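Long-range contact in catalase (Exiguobacterium oxidotolerans, PDB 2J2M), which breaks hydrogen peroxide down to water and oxygen at a haem iron, as a tetrameric catalase: residues A[158-170]-A[446-459]. Residues are numbered along the deposited sequence; the frame is centred on the assembly and turned at random.
Sequences QDPDRYWDFMTLR and DLQQVRHENTVLLA
Helix 160-169 lies against helix 453-459 with axes 9.2 Å apart at 48°, D161 opposite V450 in the turn before it and T168 opposite A459 within the helix. The W164 indole is a knob in a hole formed by D446, L447, T455 and A459. L447 CD2 sits over the six-membered ring in a CH-pi contact, 3.7 Å from its centroid, while in the ring plane NE1 donates to the anti lone pair of D446 OD1 (2.8 Å). The syn lone pair of that same oxygen takes Y163 OH at 2.6 Å, so one buried carboxylate oxygen ties both aromatic side chains. A leucine in place of W164 would probably leave D446 with one donor fewer and L447 CD2 without its aromatic face. D161 has CG anti to the backbone N (chi1 -174°), and its OD1 accepts from R451 N (2.7 Å). H452 ND1 donates to the same oxygen, almost straight at 169°. R451 grips D159 end-on in a salt bridge, NH1 and NH2 converging on OD1, while D159 OD2 caps the helix through D161 N. Farther along, T168 CG2 packs on A459 CB, and a water bridges D165 OD1, T168 OG1 and T455 OG1. The second subunit adds Y383 to D165 OD2, and its R387 holds T455 and D161 OD2. The contact joins helix 160-169 to C-terminal helices 433-447 and 453-466; behind it F166 packs on helix 142-149.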
loop_
_atom_site.group_PDB
_atom_site.type_symbol
_atom_site.label_atom_id
_atom_site.label_comp_id
_atom_site.label_asym_id
_atom_site.label_seq_id
_atom_site.Cartn_x
_atom_site.Cartn_y
_atom_site.Cartn_z
ATOM N N GLN A 158 -9.584 -24.780 11.582
ATOM C CA GLN A 158 -8.360 -25.483 11.959
ATOM C C GLN A 158 -8.608 -26.981 11.945
ATOM O O GLN A 158 -9.608 -27.428 12.445
ATOM C CB GLN A 158 -7.880 -25.059 13.360
ATOM C CG GLN A 158 -6.505 -25.595 13.697
ATOM C CD GLN A 158 -6.000 -25.115 15.040
ATOM O OE1 GLN A 158 -6.670 -25.262 16.064
ATOM N NE2 GLN A 158 -4.814 -24.553 15.047
ATOM N N ASP A 159 -7.695 -27.756 11.383
ATOM C CA ASP A 159 -7.918 -29.198 11.283
ATOM C C ASP A 159 -6.665 -29.926 11.742
ATOM O O ASP A 159 -5.629 -29.806 11.112
ATOM C CB ASP A 159 -8.347 -29.600 9.856
ATOM C CG ASP A 159 -8.532 -31.120 9.682
ATOM O OD1 ASP A 159 -8.905 -31.538 8.552
ATOM O OD2 ASP A 159 -8.312 -31.905 10.648
ATOM N N PRO A 160 -6.766 -30.670 12.863
ATOM C CA PRO A 160 -5.671 -31.446 13.412
ATOM C C PRO A 160 -5.110 -32.456 12.429
ATOM O O PRO A 160 -3.931 -32.793 12.495
ATOM C CB PRO A 160 -6.319 -32.163 14.614
ATOM C CG PRO A 160 -7.418 -31.233 15.041
ATOM C CD PRO A 160 -7.985 -30.794 13.703
ATOM N N ASP A 161 -5.943 -32.956 11.531
ATOM C CA ASP A 161 -5.452 -33.864 10.497
ATOM C C ASP A 161 -4.317 -33.207 9.708
ATOM O O ASP A 161 -3.376 -33.890 9.281
ATOM C CB ASP A 161 -6.586 -34.274 9.561
ATOM C CG ASP A 161 -6.164 -35.318 8.568
ATOM O OD1 ASP A 161 -6.118 -36.513 8.937
ATOM O OD2 ASP A 161 -5.875 -34.937 7.409
ATOM N N ARG A 162 -4.403 -31.885 9.537
ATOM C CA ARG A 162 -3.410 -31.127 8.786
ATOM C C ARG A 162 -2.111 -30.840 9.591
ATOM O O ARG A 162 -1.008 -31.093 9.107
ATOM C CB ARG A 162 -4.030 -29.834 8.238
ATOM C CG ARG A 162 -5.331 -30.028 7.429
ATOM C CD ARG A 162 -5.892 -28.713 6.859
ATOM N NE ARG A 162 -5.017 -28.178 5.802
ATOM C CZ ARG A 162 -4.102 -27.221 5.989
ATOM N NH1 ARG A 162 -3.938 -26.661 7.191
ATOM N NH2 ARG A 162 -3.357 -26.814 4.968
ATOM N N TYR A 163 -2.248 -30.332 10.818
ATOM C CA TYR A 163 -1.085 -30.033 11.640
ATOM C C TYR A 163 -0.345 -31.237 12.248
ATOM O O TYR A 163 0.885 -31.220 12.352
ATOM C CB TYR A 163 -1.361 -28.922 12.673
ATOM C CG TYR A 163 -2.401 -29.145 13.770
ATOM C CD1 TYR A 163 -2.162 -30.031 14.818
ATOM C CD2 TYR A 163 -3.559 -28.374 13.826
ATOM C CE1 TYR A 163 -3.074 -30.186 15.871
ATOM C CE2 TYR A 163 -4.486 -28.519 14.885
ATOM C CZ TYR A 163 -4.224 -29.424 15.901
ATOM O OH TYR A 163 -5.113 -29.608 16.941
ATOM N N TRP A 164 -1.085 -32.272 12.634
ATOM C CA TRP A 164 -0.469 -33.538 13.036
ATOM C C TRP A 164 0.331 -34.200 11.906
ATOM O O TRP A 164 1.329 -34.861 12.192
ATOM C CB TRP A 164 -1.497 -34.496 13.617
ATOM C CG TRP A 164 -1.775 -34.214 15.059
ATOM C CD1 TRP A 164 -2.911 -33.659 15.594
ATOM C CD2 TRP A 164 -0.887 -34.444 16.146
ATOM N NE1 TRP A 164 -2.772 -33.529 16.952
ATOM C CE2 TRP A 164 -1.535 -34.002 17.315
ATOM C CE3 TRP A 164 0.399 -34.995 16.250
ATOM C CZ2 TRP A 164 -0.945 -34.106 18.576
ATOM C CZ3 TRP A 164 0.989 -35.083 17.499
ATOM C CH2 TRP A 164 0.317 -34.638 18.642
ATOM N N ASP A 165 -0.099 -33.991 10.646
ATOM C CA ASP A 165 0.665 -34.389 9.457
ATOM C C ASP A 165 2.056 -33.743 9.475
ATOM O O ASP A 165 3.074 -34.443 9.527
ATOM C CB ASP A 165 -0.072 -34.009 8.147
ATOM C CG ASP A 165 0.538 -34.673 6.883
ATOM O OD1 ASP A 165 1.234 -35.712 7.012
ATOM O OD2 ASP A 165 0.300 -34.178 5.754
ATOM N N PHE A 166 2.092 -32.410 9.411
ATOM C CA PHE A 166 3.348 -31.666 9.497
ATOM C C PHE A 166 4.193 -32.073 10.702
ATOM O O PHE A 166 5.380 -32.363 10.559
ATOM C CB PHE A 166 3.122 -30.146 9.523
ATOM C CG PHE A 166 4.388 -29.378 9.688
ATOM C CD1 PHE A 166 4.881 -29.100 10.958
ATOM C CD2 PHE A 166 5.159 -29.026 8.570
ATOM C CE1 PHE A 166 6.111 -28.422 11.131
ATOM C CE2 PHE A 166 6.380 -28.346 8.730
ATOM C CZ PHE A 166 6.857 -28.050 10.018
ATOM N N MET A 167 3.571 -32.099 11.881
ATOM C CA MET A 167 4.285 -32.347 13.147
ATOM C C MET A 167 4.919 -33.740 13.261
ATOM O O MET A 167 6.070 -33.868 13.678
ATOM C CB MET A 167 3.364 -32.106 14.332
ATOM C CG MET A 167 2.913 -30.670 14.503
ATOM S SD MET A 167 4.264 -29.490 14.673
ATOM C CE MET A 167 3.278 -28.002 14.923
ATOM N N THR A 168 4.167 -34.775 12.887
ATOM C CA THR A 168 4.682 -36.164 12.923
ATOM C C THR A 168 5.875 -36.327 11.996
ATOM O O THR A 168 6.828 -37.052 12.322
ATOM C CB THR A 168 3.602 -37.228 12.555
ATOM O OG1 THR A 168 2.987 -36.918 11.288
ATOM C CG2 THR A 168 2.552 -37.314 13.630
ATOM N N LEU A 169 5.824 -35.628 10.860
ATOM C CA LEU A 169 6.876 -35.706 9.843
ATOM C C LEU A 169 8.041 -34.774 10.140
ATOM O O LEU A 169 9.073 -34.836 9.478
ATOM C CB LEU A 169 6.298 -35.406 8.458
ATOM C CG LEU A 169 5.322 -36.414 7.838
ATOM C CD1 LEU A 169 4.678 -35.830 6.557
ATOM C CD2 LEU A 169 6.027 -37.770 7.558
ATOM N N ARG A 170 7.858 -33.896 11.127
ATOM C CA ARG A 170 8.933 -33.052 11.677
ATOM C C ARG A 170 9.104 -33.392 13.146
ATOM O O ARG A 170 8.681 -32.620 14.020
ATOM C CB ARG A 170 8.593 -31.576 11.475
ATOM C CG ARG A 170 8.976 -31.078 10.060
ATOM C CD ARG A 170 10.467 -30.719 10.063
ATOM N NE ARG A 170 11.176 -31.349 8.971
ATOM C CZ ARG A 170 12.501 -31.376 8.819
ATOM N NH1 ARG A 170 13.323 -30.798 9.689
ATOM N NH2 ARG A 170 12.999 -32.012 7.777
ATOM N N ASP A 446 -7.266 -34.842 20.654
ATOM C CA ASP A 446 -6.756 -34.242 19.433
ATOM C C ASP A 446 -6.465 -35.286 18.352
ATOM O O ASP A 446 -6.756 -35.070 17.154
ATOM C CB ASP A 446 -5.500 -33.425 19.730
ATOM C CG ASP A 446 -5.508 -32.084 19.023
ATOM O OD1 ASP A 446 -4.757 -31.897 18.048
ATOM O OD2 ASP A 446 -6.306 -31.225 19.422
ATOM N N LEU A 447 -5.895 -36.424 18.761
ATOM C CA LEU A 447 -5.567 -37.467 17.779
ATOM C C LEU A 447 -6.793 -38.216 17.273
ATOM O O LEU A 447 -6.762 -38.776 16.182
ATOM C CB LEU A 447 -4.460 -38.404 18.279
ATOM C CG LEU A 447 -3.088 -37.713 18.404
ATOM C CD1 LEU A 447 -2.191 -38.384 19.478
ATOM C CD2 LEU A 447 -2.383 -37.606 17.050
ATOM N N GLN A 448 -7.873 -38.199 18.050
ATOM C CA GLN A 448 -9.162 -38.773 17.620
ATOM C C GLN A 448 -9.722 -38.035 16.409
ATOM O O GLN A 448 -10.583 -38.576 15.705
ATOM C CB GLN A 448 -10.195 -38.762 18.757
ATOM C CG GLN A 448 -10.181 -40.031 19.603
ATOM C CD GLN A 448 -10.887 -39.889 20.952
ATOM O OE1 GLN A 448 -11.453 -38.827 21.285
ATOM N NE2 GLN A 448 -10.850 -40.962 21.745
ATOM N N GLN A 449 -9.226 -36.812 16.175
ATOM C CA GLN A 449 -9.673 -35.968 15.064
ATOM C C GLN A 449 -8.828 -36.101 13.791
ATOM O O GLN A 449 -9.187 -35.534 12.755
ATOM C CB GLN A 449 -9.709 -34.502 15.500
ATOM C CG GLN A 449 -10.796 -34.159 16.491
ATOM C CD GLN A 449 -10.611 -32.757 17.066
ATOM O OE1 GLN A 449 -10.952 -31.736 16.428
ATOM N NE2 GLN A 449 -10.063 -32.698 18.277
ATOM N N VAL A 450 -7.706 -36.821 13.876
ATOM C CA VAL A 450 -6.871 -37.140 12.711
ATOM C C VAL A 450 -7.563 -38.257 11.901
ATOM O O VAL A 450 -8.130 -39.178 12.489
ATOM C CB VAL A 450 -5.385 -37.527 13.107
ATOM C CG1 VAL A 450 -4.539 -37.876 11.870
ATOM C CG2 VAL A 450 -4.693 -36.399 13.890
ATOM N N ARG A 451 -7.533 -38.162 10.569
ATOM C CA ARG A 451 -8.339 -39.047 9.703
ATOM C C ARG A 451 -7.449 -39.951 8.847
ATOM O O ARG A 451 -7.928 -40.674 7.975
ATOM C CB ARG A 451 -9.307 -38.230 8.816
ATOM C CG ARG A 451 -10.297 -37.341 9.614
ATOM C CD ARG A 451 -11.257 -36.505 8.720
ATOM N NE ARG A 451 -10.556 -35.602 7.794
ATOM C CZ ARG A 451 -10.097 -34.388 8.113
ATOM N NH1 ARG A 451 -10.262 -33.908 9.341
ATOM N NH2 ARG A 451 -9.479 -33.643 7.197
ATOM N N HIS A 452 -6.146 -39.890 9.099
ATOM C CA HIS A 452 -5.190 -40.690 8.372
ATOM C C HIS A 452 -4.448 -41.533 9.382
ATOM O O HIS A 452 -3.735 -41.007 10.241
ATOM C CB HIS A 452 -4.234 -39.798 7.579
ATOM C CG HIS A 452 -4.845 -39.205 6.345
ATOM N ND1 HIS A 452 -5.676 -38.102 6.379
ATOM C CD2 HIS A 452 -4.743 -39.560 5.041
ATOM C CE1 HIS A 452 -6.063 -37.807 5.149
ATOM N NE2 HIS A 452 -5.513 -38.679 4.319
ATOM N N GLU A 453 -4.631 -42.851 9.273
ATOM C CA GLU A 453 -4.054 -43.807 10.219
ATOM C C GLU A 453 -2.520 -43.694 10.373
ATOM O O GLU A 453 -2.009 -43.661 11.496
ATOM C CB GLU A 453 -4.457 -45.244 9.854
ATOM C CG GLU A 453 -4.259 -46.231 11.009
ATOM C CD GLU A 453 -4.449 -47.715 10.607
ATOM O OE1 GLU A 453 -4.918 -47.983 9.456
ATOM O OE2 GLU A 453 -4.117 -48.598 11.460
ATOM N N ASN A 454 -1.800 -43.622 9.259
ATOM C CA ASN A 454 -0.339 -43.513 9.310
ATOM C C ASN A 454 0.160 -42.337 10.186
ATOM O O ASN A 454 1.142 -42.476 10.931
ATOM C CB ASN A 454 0.245 -43.434 7.902
ATOM C CG ASN A 454 1.745 -43.664 7.882
ATOM O OD1 ASN A 454 2.530 -42.711 7.771
ATOM N ND2 ASN A 454 2.160 -44.933 8.000
ATOM N N THR A 455 -0.533 -41.201 10.110
ATOM C CA THR A 455 -0.217 -40.041 10.946
ATOM C C THR A 455 -0.403 -40.346 12.437
ATOM O O THR A 455 0.479 -40.040 13.243
ATOM C CB THR A 455 -1.043 -38.804 10.527
ATOM O OG1 THR A 455 -0.720 -38.469 9.178
ATOM C CG2 THR A 455 -0.753 -37.599 11.438
ATOM N N VAL A 456 -1.533 -40.961 12.798
ATOM C CA VAL A 456 -1.765 -41.398 14.189
ATOM C C VAL A 456 -0.668 -42.344 14.694
ATOM O O VAL A 456 -0.075 -42.084 15.740
ATOM C CB VAL A 456 -3.164 -42.036 14.399
ATOM C CG1 VAL A 456 -3.385 -42.337 15.869
ATOM C CG2 VAL A 456 -4.263 -41.103 13.882
ATOM N N LEU A 457 -0.402 -43.418 13.937
ATOM C CA LEU A 457 0.686 -44.375 14.203
ATOM C C LEU A 457 2.017 -43.647 14.433
ATOM O O LEU A 457 2.723 -43.901 15.422
ATOM C CB LEU A 457 0.844 -45.320 13.000
ATOM C CG LEU A 457 1.423 -46.744 13.076
ATOM C CD1 LEU A 457 2.393 -47.012 11.914
ATOM C CD2 LEU A 457 2.067 -47.121 14.422
ATOM N N LEU A 458 2.350 -42.737 13.517
ATOM C CA LEU A 458 3.586 -41.967 13.618
ATOM C C LEU A 458 3.576 -41.088 14.871
ATOM O O LEU A 458 4.595 -40.955 15.534
ATOM C CB LEU A 458 3.803 -41.095 12.375
ATOM C CG LEU A 458 5.153 -41.120 11.644
ATOM C CD1 LEU A 458 5.316 -39.875 10.775
ATOM C CD2 LEU A 458 6.378 -41.300 12.572
ATOM N N ALA A 459 2.433 -40.491 15.202
ATOM C CA ALA A 459 2.373 -39.661 16.406
ATOM C C ALA A 459 2.674 -40.496 17.645
ATOM O O ALA A 459 3.517 -40.117 18.442
ATOM C CB ALA A 459 1.040 -38.951 16.532
HETATM O O HOH W 1 1.803 -37.599 8.829
#